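TbpB (Actinobacillus pleuropneumoniae, PDB 3HOL) is a lipoprotein of the bacterial transferrin receptor that binds transferrin, probably capturing it from the host for iron acquisition. Local coordinates at residues 7-12 against 333-338; 13-18 against 361-366; 278-283 against 289-294; 298-303 against 307-312; 474-477 against 483-486. All blocks are in the same frame, centred on the assembly; numbering follows the deposited sequence.

Interaction 1: residues 7-12 against 333-338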
# COMPACT_ATOMS: atom_id res chain seq x y z
N TYR A 7 -23.00 -28.40 2.72
CA TYR A 7 -22.03 -27.51 3.37
C TYR A 7 -22.58 -26.09 3.48
O TYR A 7 -23.43 -25.67 2.70
CB TYR A 7 -20.72 -27.48 2.56
CG TYR A 7 -19.81 -28.68 2.76
CD1 TYR A 7 -19.11 -28.86 3.96
CD2 TYR A 7 -19.62 -29.63 1.74
CE1 TYR A 7 -18.25 -29.95 4.15
CE2 TYR A 7 -18.77 -30.73 1.92
CZ TYR A 7 -18.08 -30.88 3.13
OH TYR A 7 -17.24 -31.96 3.35
N LYS A 8 -22.09 -25.34 4.47
CA LYS A 8 -22.41 -23.92 4.59
C LYS A 8 -21.19 -23.14 5.10
O LYS A 8 -20.34 -23.69 5.82
CB LYS A 8 -23.62 -23.71 5.50
CG LYS A 8 -23.39 -24.16 6.94
CD LYS A 8 -24.63 -23.96 7.80
CE LYS A 8 -24.31 -24.31 9.24
NZ LYS A 8 -25.55 -24.29 10.06
N ASP A 9 -21.10 -21.86 4.71
CA ASP A 9 -20.02 -20.99 5.17
C ASP A 9 -19.90 -21.13 6.66
O ASP A 9 -20.91 -21.09 7.35
CB ASP A 9 -20.32 -19.51 4.85
CG ASP A 9 -20.15 -19.19 3.38
OD1 ASP A 9 -19.75 -20.08 2.60
OD2 ASP A 9 -20.43 -18.03 3.01
N VAL A 10 -18.67 -21.31 7.15
CA VAL A 10 -18.40 -21.21 8.57
C VAL A 10 -18.74 -19.79 9.06
O VAL A 10 -18.50 -18.80 8.37
CB VAL A 10 -16.92 -21.56 8.90
CG1 VAL A 10 -16.60 -21.24 10.38
CG2 VAL A 10 -16.61 -23.03 8.56
N GLU A 11 -19.35 -19.70 10.25
CA GLU A 11 -19.64 -18.42 10.88
C GLU A 11 -18.37 -17.87 11.47
O GLU A 11 -17.68 -18.52 12.23
CB GLU A 11 -20.72 -18.55 11.96
CG GLU A 11 -22.11 -18.80 11.39
CD GLU A 11 -22.80 -17.54 10.87
OE1 GLU A 11 -23.96 -17.69 10.44
OE2 GLU A 11 -22.23 -16.41 10.90
N THR A 12 -18.06 -16.65 11.08
CA THR A 12 -16.83 -16.02 11.46
C THR A 12 -17.16 -14.60 11.86
O THR A 12 -17.99 -13.97 11.22
CB THR A 12 -15.85 -16.04 10.28
OG1 THR A 12 -14.58 -15.54 10.71
CG2 THR A 12 -16.35 -15.19 9.12
N CYS A 333 -16.25 -10.81 -2.95
CA CYS A 333 -17.64 -11.25 -2.79
C CYS A 333 -18.19 -10.74 -1.44
O CYS A 333 -17.42 -10.51 -0.49
CB CYS A 333 -17.68 -12.78 -2.75
SG CYS A 333 -16.75 -13.66 -4.04
N SER A 334 -19.52 -10.64 -1.33
CA SER A 334 -20.17 -10.19 -0.08
C SER A 334 -19.87 -11.07 1.16
O SER A 334 -19.98 -10.63 2.29
CB SER A 334 -21.71 -10.08 -0.30
OG SER A 334 -22.22 -11.34 -0.69
N ASN A 335 -19.47 -12.32 0.94
CA ASN A 335 -19.17 -13.24 2.03
C ASN A 335 -17.68 -13.38 2.35
O ASN A 335 -17.29 -14.23 3.17
CB ASN A 335 -19.80 -14.61 1.75
CG ASN A 335 -19.10 -15.36 0.59
OD1 ASN A 335 -18.68 -14.76 -0.39
ND2 ASN A 335 -19.00 -16.66 0.72
N LEU A 336 -16.83 -12.57 1.71
CA LEU A 336 -15.39 -12.57 2.00
C LEU A 336 -15.02 -11.21 2.55
O LEU A 336 -15.39 -10.19 1.96
CB LEU A 336 -14.58 -12.86 0.74
CG LEU A 336 -14.88 -14.21 0.06
CD1 LEU A 336 -14.19 -14.31 -1.35
CD2 LEU A 336 -14.48 -15.35 0.97
N GLU A 337 -14.32 -11.20 3.68
CA GLU A 337 -14.00 -9.94 4.38
C GLU A 337 -12.52 -9.54 4.27
O GLU A 337 -12.17 -8.36 4.50
CB GLU A 337 -14.37 -10.09 5.86
CG GLU A 337 -15.88 -10.33 6.11
CD GLU A 337 -16.56 -9.07 6.57
OE1 GLU A 337 -17.63 -8.71 6.02
OE2 GLU A 337 -16.02 -8.41 7.47
N TYR A 338 -11.65 -10.49 3.93
CA TYR A 338 -10.19 -10.25 3.98
C TYR A 338 -9.49 -10.37 2.62
O TYR A 338 -8.24 -10.36 2.55
CB TYR A 338 -9.52 -11.16 5.01
CG TYR A 338 -10.06 -10.93 6.42
CD1 TYR A 338 -9.52 -9.94 7.23
CD2 TYR A 338 -11.15 -11.68 6.92
CE1 TYR A 338 -10.01 -9.72 8.51
CE2 TYR A 338 -11.65 -11.45 8.19
CZ TYR A 338 -11.06 -10.48 8.99
OH TYR A 338 -11.55 -10.24 10.24
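D9 closes strand 7-9 and directs its carboxylate at N335 of the 333-338 loop. N335 ND2 donates to D9 OD2 at 3.0 Å, and the bond is nearly straight (169°). OD2 is approached on its syn side but 27° out of the carboxylate plane, whereas the oxygen lies almost in the plane of the N335 amide. The carboxylate and amide planes are 19° apart, although the side chains that carry them cross at about a right angle. In N335, CG sits between the backbone N and the carbonyl carbon, which swings the amide out from the loop toward D9. N335 is the third residue of the type I turn C333-L336, closed by L336 N on C333 O at 3.1 Å; C333, which opens the turn, is disulfide-bonded to C332 across a cis peptide. Beyond D9, V10 and T12 lean on V507 and K504 of strand 495-508, the barrel strand that pairs with 7-9. The contact therefore ties the N-terminal strand of the C-lobe barrel sheet to a handle-domain loop. It does so through one nearly straight bond from a neutral amide to an acidic oxygen, a polar clasp at the surface with little buried area.

Interaction 2: residues 13-18 against 361-366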
# COMPACT_ATOMS: atom_id res chain seq x y z
N ALA A 13 -16.54 -14.11 12.93
CA ALA A 13 -16.62 -12.69 13.30
C ALA A 13 -16.41 -11.78 12.08
O ALA A 13 -15.57 -12.06 11.21
CB ALA A 13 -15.58 -12.38 14.36
N LYS A 14 -17.16 -10.69 11.97
CA LYS A 14 -16.92 -9.79 10.85
C LYS A 14 -15.69 -8.93 11.13
O LYS A 14 -15.35 -8.70 12.29
CB LYS A 14 -18.17 -8.96 10.52
CG LYS A 14 -18.35 -7.71 11.35
CD LYS A 14 -19.72 -7.08 11.11
CE LYS A 14 -19.95 -5.89 12.06
NZ LYS A 14 -19.35 -6.09 13.42
N LYS A 15 -15.00 -8.48 10.08
CA LYS A 15 -13.80 -7.65 10.24
C LYS A 15 -14.22 -6.38 10.96
O LYS A 15 -15.15 -5.72 10.53
CB LYS A 15 -13.20 -7.28 8.88
CG LYS A 15 -11.86 -6.53 8.95
CD LYS A 15 -11.25 -6.34 7.55
CE LYS A 15 -9.92 -5.62 7.65
NZ LYS A 15 -9.39 -5.13 6.33
N GLU A 16 -13.53 -6.03 12.03
CA GLU A 16 -13.91 -4.82 12.77
C GLU A 16 -13.67 -3.61 11.89
O GLU A 16 -12.55 -3.35 11.50
CB GLU A 16 -13.12 -4.70 14.07
CG GLU A 16 -11.73 -5.31 14.01
CD GLU A 16 -10.87 -4.99 15.22
OE1 GLU A 16 -9.74 -5.55 15.29
OE2 GLU A 16 -11.31 -4.19 16.10
N LYS A 17 -14.73 -2.91 11.55
CA LYS A 17 -14.59 -1.72 10.72
C LYS A 17 -13.70 -0.73 11.45
O LYS A 17 -13.71 -0.64 12.67
CB LYS A 17 -15.94 -1.08 10.43
CG LYS A 17 -15.96 -0.19 9.19
CD LYS A 17 -17.31 -0.31 8.50
CE LYS A 17 -17.77 -1.78 8.39
NZ LYS A 17 -19.14 -1.91 7.79
N GLU A 18 -12.90 -0.01 10.68
CA GLU A 18 -11.95 0.93 11.26
C GLU A 18 -12.14 2.26 10.52
O GLU A 18 -12.51 2.26 9.34
CB GLU A 18 -10.54 0.36 11.08
CG GLU A 18 -9.39 1.38 10.98
CD GLU A 18 -8.15 0.74 10.39
OE1 GLU A 18 -7.19 0.50 11.16
OE2 GLU A 18 -8.14 0.44 9.16
N GLN A 361 -6.85 -9.20 -4.50
CA GLN A 361 -6.18 -8.63 -3.34
C GLN A 361 -6.53 -9.43 -2.09
O GLN A 361 -7.65 -9.88 -1.93
CB GLN A 361 -6.57 -7.15 -3.16
CG GLN A 361 -6.45 -6.31 -4.47
CD GLN A 361 -6.40 -4.79 -4.17
OE1 GLN A 361 -5.51 -4.07 -4.65
NE2 GLN A 361 -7.32 -4.33 -3.33
N GLY A 362 -5.56 -9.61 -1.19
CA GLY A 362 -5.83 -10.35 0.03
C GLY A 362 -4.90 -9.89 1.15
O GLY A 362 -3.79 -9.41 0.88
N GLU A 363 -5.39 -10.02 2.38
CA GLU A 363 -4.64 -9.68 3.60
C GLU A 363 -4.23 -11.00 4.23
O GLU A 363 -5.08 -11.65 4.85
CB GLU A 363 -5.58 -8.90 4.56
CG GLU A 363 -6.17 -7.65 3.92
CD GLU A 363 -7.38 -7.07 4.66
OE1 GLU A 363 -7.58 -7.36 5.85
OE2 GLU A 363 -8.14 -6.31 4.02
N ARG A 364 -2.96 -11.42 4.06
CA ARG A 364 -2.56 -12.78 4.47
C ARG A 364 -2.78 -13.04 5.92
O ARG A 364 -2.50 -12.18 6.76
CB ARG A 364 -1.05 -13.02 4.25
CG ARG A 364 -0.64 -13.16 2.82
CD ARG A 364 -1.02 -14.55 2.24
NE ARG A 364 -0.58 -14.61 0.83
CZ ARG A 364 0.43 -15.35 0.37
NH1 ARG A 364 0.72 -15.29 -0.93
NH2 ARG A 364 1.14 -16.15 1.18
N THR A 365 -3.16 -14.28 6.24
CA THR A 365 -3.19 -14.74 7.65
C THR A 365 -1.80 -14.65 8.29
O THR A 365 -0.80 -15.09 7.69
CB THR A 365 -3.66 -16.20 7.70
OG1 THR A 365 -4.95 -16.29 7.06
CG2 THR A 365 -3.74 -16.74 9.17
N ALA A 366 -1.71 -14.12 9.51
CA ALA A 366 -0.45 -14.18 10.25
C ALA A 366 -0.03 -15.66 10.41
O ALA A 366 -0.86 -16.53 10.75
CB ALA A 366 -0.56 -13.44 11.63
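The carboxylate of E363 is the flat group here, and K15 NZ comes to the edge of it where both oxygens lie. NZ is 2.9 Å from E363 OE2, a salt-bridging hydrogen bond that uses the syn side of that oxygen and lies only 18° out of the carboxylate plane. The second oxygen, E363 OE1, is also 2.9 Å from K15 NZ, but that bond is weak, so the ammonium group straddles the two oxygens unequally. Behind it, K15 CE touches E363 OE1 at 3.4 Å. The two side chains approach from opposite directions, each extended beyond CG. With CG of K15 anti to its backbone N (chi1 -174°), the chain runs straight out from the loop and spans the gap between backbones whose nearest CA atoms, in K15 and E363, are 11.5 Å apart. E363 stands at the end of strand 356-363, which lies in the antiparallel sheet of the C-lobe handle domain between strands 272-282 and 339-346. The 13-18 loop, in contrast, leads away from strand 7-9 of the C-lobe barrel sheet toward strand 29-33, in what is probably the N-lobe handle. E363 OE2 is held a second time, by the backbone N of A297, so that this oxygen takes two donors and the carboxylate is restrained by more than the lysine. K15 NZ also has a long, weak ion pair with D296, and the side chain of Y338 packs against both K15 and E363 at this partly exposed spot.

Interaction 3: residues 278-283 against 289-294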
# COMPACT_ATOMS: atom_id res chain seq x y z
N ALA A 278 -1.73 -8.30 -4.12
CA ALA A 278 -2.50 -7.33 -4.89
C ALA A 278 -1.89 -7.28 -6.28
O ALA A 278 -0.81 -6.72 -6.47
CB ALA A 278 -2.47 -5.90 -4.22
N SER A 279 -2.56 -7.93 -7.23
CA SER A 279 -2.04 -7.99 -8.59
C SER A 279 -3.18 -7.99 -9.57
O SER A 279 -4.34 -8.17 -9.20
CB SER A 279 -1.09 -9.18 -8.82
OG SER A 279 -1.72 -10.37 -8.45
N LYS A 280 -2.81 -7.75 -10.82
CA LYS A 280 -3.73 -7.57 -11.91
C LYS A 280 -3.21 -8.38 -13.09
O LYS A 280 -2.03 -8.30 -13.43
CB LYS A 280 -3.82 -6.07 -12.23
CG LYS A 280 -4.56 -5.71 -13.53
CD LYS A 280 -4.82 -4.20 -13.61
CE LYS A 280 -3.54 -3.41 -13.82
NZ LYS A 280 -3.15 -3.48 -15.26
N ILE A 281 -4.10 -9.18 -13.68
CA ILE A 281 -3.80 -9.93 -14.90
C ILE A 281 -4.46 -9.21 -16.07
O ILE A 281 -5.67 -9.03 -16.08
CB ILE A 281 -4.33 -11.37 -14.85
CG1 ILE A 281 -3.70 -12.15 -13.70
CG2 ILE A 281 -4.07 -12.08 -16.25
CD1 ILE A 281 -4.39 -13.48 -13.37
N ASP A 282 -3.67 -8.79 -17.03
CA ASP A 282 -4.18 -8.12 -18.23
C ASP A 282 -4.70 -9.20 -19.22
O ASP A 282 -3.95 -10.07 -19.62
CB ASP A 282 -3.04 -7.29 -18.84
CG ASP A 282 -3.43 -6.62 -20.12
OD1 ASP A 282 -3.52 -5.38 -20.13
OD2 ASP A 282 -3.64 -7.34 -21.12
N LEU A 283 -5.99 -9.14 -19.58
CA LEU A 283 -6.58 -10.20 -20.40
C LEU A 283 -6.33 -10.10 -21.91
O LEU A 283 -6.74 -11.00 -22.66
CB LEU A 283 -8.07 -10.38 -20.09
CG LEU A 283 -8.32 -10.85 -18.66
CD1 LEU A 283 -9.77 -10.70 -18.28
CD2 LEU A 283 -7.81 -12.27 -18.42
N SER A 289 0.72 -7.80 -13.34
CA SER A 289 1.44 -6.68 -12.75
C SER A 289 0.97 -6.42 -11.30
O SER A 289 -0.15 -6.80 -10.93
CB SER A 289 1.31 -5.41 -13.61
OG SER A 289 0.00 -4.90 -13.59
N GLU A 290 1.85 -5.81 -10.50
CA GLU A 290 1.57 -5.51 -9.10
C GLU A 290 0.66 -4.31 -8.98
O GLU A 290 0.80 -3.35 -9.74
CB GLU A 290 2.89 -5.24 -8.37
CG GLU A 290 3.76 -6.45 -8.22
CD GLU A 290 3.11 -7.57 -7.41
OE1 GLU A 290 2.29 -7.33 -6.46
OE2 GLU A 290 3.46 -8.72 -7.71
N LEU A 291 -0.25 -4.35 -8.03
CA LEU A 291 -1.05 -3.18 -7.64
C LEU A 291 -0.50 -2.59 -6.37
O LEU A 291 -0.06 -3.32 -5.48
CB LEU A 291 -2.51 -3.59 -7.36
CG LEU A 291 -3.32 -3.98 -8.60
CD1 LEU A 291 -4.68 -4.63 -8.18
CD2 LEU A 291 -3.53 -2.79 -9.59
N ASN A 292 -0.54 -1.26 -6.24
CA ASN A 292 -0.22 -0.66 -4.94
C ASN A 292 -1.29 -0.97 -3.89
O ASN A 292 -2.49 -0.72 -4.09
CB ASN A 292 -0.04 0.85 -5.09
CG ASN A 292 1.16 1.20 -5.92
OD1 ASN A 292 2.18 0.49 -5.90
ND2 ASN A 292 1.08 2.32 -6.63
N ASN A 293 -0.87 -1.50 -2.75
CA ASN A 293 -1.85 -1.80 -1.70
C ASN A 293 -1.20 -1.64 -0.33
O ASN A 293 -0.01 -1.98 -0.17
CB ASN A 293 -2.36 -3.24 -1.86
CG ASN A 293 -3.54 -3.52 -0.94
OD1 ASN A 293 -3.31 -3.96 0.18
ND2 ASN A 293 -4.76 -3.17 -1.37
N PHE A 294 -1.94 -1.11 0.65
CA PHE A 294 -1.34 -0.86 1.95
C PHE A 294 -1.77 -1.86 3.03
O PHE A 294 -1.37 -1.74 4.17
CB PHE A 294 -1.59 0.59 2.38
CG PHE A 294 -1.15 1.59 1.37
CD1 PHE A 294 0.21 1.79 1.13
CD2 PHE A 294 -2.09 2.37 0.69
CE1 PHE A 294 0.64 2.76 0.20
CE2 PHE A 294 -1.70 3.34 -0.24
CZ PHE A 294 -0.32 3.52 -0.50
O HOH W 1 0.77 -9.27 -5.22
O HOH W 2 -1.52 -6.56 -15.38
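The carbonyl oxygen of K280 is gripped twice: S289 N donates to K280 O at 2.8 Å, and a water donates to the same K280 O at 2.7 Å. That water also shares a hydrogen bond with S289 OG (2.9 Å) and accepts a long, weak one from K280 NZ, so it knits together the two side chains that stand on one face of the sheet. K280 bends at chi3 (69°) and chi4 (79°), which brings its amino group back beside S289 OG, with the water weakly in range. The return bond of this hydrogen-bonded pair, K280 N to S289 O, is again 2.8 Å, while S279 and E290 form the adjoining non-hydrogen-bonded pair. This is an antiparallel beta hairpin of the C-lobe handle domain, made by strands 272-282 and 287-290. Past the strand end the pairing goes on: L291 N reaches A278 O at 2.9 Å, but from above the carbonyl plane, 45° out of it. The A278 CB methyl fits against N293 CB at 3.6 Å and faces L291 CB across the gap, while L291 CD1 rests on S279 O at 3.7 Å. On the S279 and E290 face a second water accepts from A278 N and donates to E290 OE1 at 2.8 Å. That carboxylate oxygen also lies close to A278 O, another acceptor, a proximity probably eased by the water and by a salt bridge from K112 to E290 OE1. S279 OG accepts from Q487 of the barrel, and N293 OD1 accepts from G295 N.

Interaction 4: residues 298-303 against 307-312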
# COMPACT_ATOMS: atom_id res chain seq x y z
N SER A 298 -9.87 -4.34 0.53
CA SER A 298 -11.10 -3.65 0.07
C SER A 298 -10.85 -2.24 -0.48
O SER A 298 -11.79 -1.50 -0.80
CB SER A 298 -12.17 -3.62 1.16
OG SER A 298 -12.50 -4.97 1.48
N VAL A 299 -9.58 -1.89 -0.63
CA VAL A 299 -9.24 -0.64 -1.30
C VAL A 299 -8.45 -1.03 -2.54
O VAL A 299 -7.40 -1.72 -2.47
CB VAL A 299 -8.43 0.27 -0.34
CG1 VAL A 299 -7.86 1.46 -1.07
CG2 VAL A 299 -9.32 0.72 0.86
N LEU A 300 -8.97 -0.65 -3.70
CA LEU A 300 -8.32 -1.02 -4.95
C LEU A 300 -7.83 0.28 -5.55
O LEU A 300 -8.64 1.18 -5.81
CB LEU A 300 -9.33 -1.74 -5.86
CG LEU A 300 -8.90 -2.04 -7.29
CD1 LEU A 300 -7.84 -3.17 -7.31
CD2 LEU A 300 -10.11 -2.42 -8.16
N ILE A 301 -6.51 0.39 -5.76
CA ILE A 301 -5.93 1.63 -6.27
C ILE A 301 -5.69 1.51 -7.76
O ILE A 301 -4.85 0.73 -8.19
CB ILE A 301 -4.60 2.02 -5.49
CG1 ILE A 301 -4.85 2.00 -3.96
CG2 ILE A 301 -4.05 3.38 -5.95
CD1 ILE A 301 -3.67 2.53 -3.08
N ILE A 302 -6.40 2.31 -8.55
CA ILE A 302 -6.24 2.27 -10.01
C ILE A 302 -5.70 3.59 -10.52
O ILE A 302 -6.30 4.65 -10.28
CB ILE A 302 -7.57 1.94 -10.78
CG1 ILE A 302 -8.20 0.63 -10.27
CG2 ILE A 302 -7.34 1.94 -12.35
CD1 ILE A 302 -7.29 -0.60 -10.34
N ASP A 303 -4.57 3.51 -11.22
CA ASP A 303 -3.88 4.68 -11.76
C ASP A 303 -3.87 5.81 -10.73
O ASP A 303 -4.23 6.96 -11.04
CB ASP A 303 -4.52 5.12 -13.09
CG ASP A 303 -3.81 6.30 -13.72
OD1 ASP A 303 -2.56 6.41 -13.57
OD2 ASP A 303 -4.50 7.12 -14.36
N ILE A 307 -10.31 3.14 -4.97
CA ILE A 307 -11.69 2.67 -5.09
C ILE A 307 -12.03 1.84 -3.85
O ILE A 307 -11.32 0.88 -3.54
CB ILE A 307 -11.90 1.84 -6.39
CG1 ILE A 307 -11.37 2.60 -7.61
CG2 ILE A 307 -13.36 1.45 -6.56
CD1 ILE A 307 -11.49 1.84 -8.93
N LYS A 308 -13.07 2.25 -3.11
CA LYS A 308 -13.50 1.48 -1.94
C LYS A 308 -14.46 0.39 -2.40
O LYS A 308 -15.53 0.66 -2.96
CB LYS A 308 -14.13 2.36 -0.86
CG LYS A 308 -13.28 3.54 -0.35
CD LYS A 308 -12.50 3.19 0.96
CE LYS A 308 -11.53 4.33 1.43
NZ LYS A 308 -10.11 4.28 0.89
N LEU A 309 -14.07 -0.86 -2.20
CA LEU A 309 -14.85 -2.00 -2.62
C LEU A 309 -15.83 -2.36 -1.51
O LEU A 309 -15.57 -3.20 -0.68
CB LEU A 309 -13.93 -3.18 -2.98
CG LEU A 309 -12.89 -2.88 -4.07
CD1 LEU A 309 -12.05 -4.08 -4.46
CD2 LEU A 309 -13.57 -2.31 -5.32
N ALA A 310 -16.98 -1.72 -1.50
CA ALA A 310 -18.05 -2.09 -0.56
C ALA A 310 -19.36 -2.11 -1.35
O ALA A 310 -19.50 -1.42 -2.35
CB ALA A 310 -18.09 -1.10 0.60
N GLY A 311 -20.31 -2.92 -0.94
CA GLY A 311 -21.55 -2.98 -1.67
C GLY A 311 -22.44 -4.03 -1.08
O GLY A 311 -22.00 -4.86 -0.28
N SER A 312 -23.70 -3.98 -1.49
CA SER A 312 -24.73 -4.80 -0.91
C SER A 312 -24.77 -6.13 -1.60
O SER A 312 -25.13 -7.13 -0.98
CB SER A 312 -26.09 -4.11 -1.05
OG SER A 312 -26.29 -3.50 -2.35
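Strands 299-302 and 305-308 form a tight antiparallel hairpin in which L300 and I307 are the hydrogen-bonded pair and V299 and K308 the non-hydrogen-bonded one. L300 N points in the carbonyl plane at I307 O, 2.8 Å away and almost straight (174°), and I307 N answers to L300 O at 2.7 Å. A third bond, L309 N to S298 O at 2.8 Å, carries the pairing past the strand end, where L309 is the centre of an inverse gamma turn. On one face K308 and V299 lie side by side, pointing the same way; the lysine is bent at chi2 (-96°) and chi4, which lays its NZ over V299 CG2 at 3.6 Å, with CD beside it. The other face is apolar. L309 CD1 meets L300 CB at 3.9 Å, and I307 CD1 lies on I302 CG1 at 3.8 Å, the two isoleucines crossing at a slant. L300 and L309 press on F359, while I302 and I307 pack on L344, I320 and I322, all in strands of the handle domain. The hairpin thus turns its leucines, with I302 and I307, onto the handle, whereas on the V299 side an exposed lysine rests its charged end against an apolar branch.

Interaction 5: residues 474-477 against 483-486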
# COMPACT_ATOMS: atom_id res chain seq x y z
N GLY A 474 -1.23 -18.64 -4.37
CA GLY A 474 -2.25 -17.93 -3.61
C GLY A 474 -1.99 -17.97 -2.13
O GLY A 474 -0.89 -18.30 -1.68
N GLY A 475 -2.99 -17.58 -1.35
CA GLY A 475 -2.80 -17.52 0.07
C GLY A 475 -4.04 -17.76 0.89
O GLY A 475 -5.16 -17.85 0.36
N PHE A 476 -3.81 -17.78 2.19
CA PHE A 476 -4.84 -17.82 3.20
C PHE A 476 -4.97 -16.43 3.81
O PHE A 476 -3.95 -15.81 4.09
CB PHE A 476 -4.47 -18.87 4.24
CG PHE A 476 -4.53 -20.28 3.68
CD1 PHE A 476 -5.76 -20.96 3.62
CD2 PHE A 476 -3.40 -20.89 3.15
CE1 PHE A 476 -5.83 -22.26 3.04
CE2 PHE A 476 -3.45 -22.18 2.61
CZ PHE A 476 -4.67 -22.86 2.54
N TYR A 477 -6.21 -15.96 3.97
CA TYR A 477 -6.47 -14.58 4.36
C TYR A 477 -7.35 -14.49 5.60
O TYR A 477 -8.25 -15.34 5.79
CB TYR A 477 -7.16 -13.84 3.21
CG TYR A 477 -6.39 -13.95 1.90
CD1 TYR A 477 -5.07 -13.48 1.79
CD2 TYR A 477 -6.98 -14.52 0.78
CE1 TYR A 477 -4.35 -13.58 0.56
CE2 TYR A 477 -6.27 -14.62 -0.47
CZ TYR A 477 -4.95 -14.16 -0.56
OH TYR A 477 -4.25 -14.24 -1.77
N GLU A 483 -10.54 -17.86 4.79
CA GLU A 483 -10.68 -17.47 3.39
C GLU A 483 -9.40 -17.84 2.66
O GLU A 483 -8.29 -17.75 3.22
CB GLU A 483 -10.97 -15.96 3.25
CG GLU A 483 -12.22 -15.49 4.08
CD GLU A 483 -12.53 -14.01 3.97
OE1 GLU A 483 -11.86 -13.32 3.20
OE2 GLU A 483 -13.48 -13.52 4.64
N LEU A 484 -9.55 -18.26 1.42
CA LEU A 484 -8.37 -18.52 0.55
C LEU A 484 -8.64 -17.97 -0.85
O LEU A 484 -9.80 -17.77 -1.25
CB LEU A 484 -7.96 -20.01 0.51
CG LEU A 484 -8.81 -21.08 -0.22
CD1 LEU A 484 -8.66 -21.10 -1.73
CD2 LEU A 484 -8.49 -22.44 0.32
N GLY A 485 -7.56 -17.68 -1.57
CA GLY A 485 -7.68 -17.18 -2.93
C GLY A 485 -6.38 -17.37 -3.69
O GLY A 485 -5.34 -17.63 -3.08
N GLY A 486 -6.42 -17.21 -5.00
CA GLY A 486 -5.18 -17.29 -5.78
C GLY A 486 -5.44 -17.05 -7.24
O GLY A 486 -6.54 -16.65 -7.64
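F476 and L484 reach each other through different first torsions: F476 CG is anti to its carbonyl carbon (chi1 -69°), whereas L484 CG lies between backbone N and carbonyl carbon (chi1 71°). Both side chains then run alongside, pointing the same way, and F476 CE1 touches L484 CD2 at 3.8 Å. Y477, on the other face, has a similar turn to F476 (chi1 -53°), which folds its ring back along its own strand. The carbonyl oxygen of G475 lies 3.5 Å above one face of that ring, offset toward the rim, and Y477 CE2 approaches G485 N at 3.5 Å. The backbones form an antiparallel hairpin of the C-lobe barrel. G475 N and G485 O are 2.9 Å apart, G485 N returns to G475 O at 3.1 Å, and Y477 N donates to E483 O at 2.8 Å. Where G474 meets G486 with hydrogens alone on both CA atoms, the strands close to 3.7 Å between G474 CA and G486 CA. F476 and L484 face the barrel interior, both packing on L417, and the F476 ring also meets that of F412. On the outer face Y477 OH bonds with D277 OD2, while the E483 carboxylate takes the backbone N-H groups of E337 and Y338, one to each oxygen. With no side chains at G475 and G485, the Y477 ring has room to fold back over the two strands. The two amides, which fasten the handle to the barrel wall, would favour a charged E483 carboxylate although the residue is buried.

In the fold
Interactions 1, 2 and 5 gather where the C-lobe handle meets its barrel, with centres 12 to 13 Å apart, and they touch directly. Between interactions 1 and 2, E337 OE2 and K15 N are 2.8 Å apart and the backbones of Y338 and E363 pair; T365 N bonds to F476 O at 2.8 Å between interactions 2 and 5. The two handle hairpins of interactions 3 and 4 lie 13 Å apart between centres and join through L291 against L300 and F294 against I301. Q361 links them to interaction 2, its NE2 reaching V299 O at 2.7 Å and its side chain packing on A278. Neither hairpin touches interaction 5, whose nearest atoms are about 7 and 9 Å away.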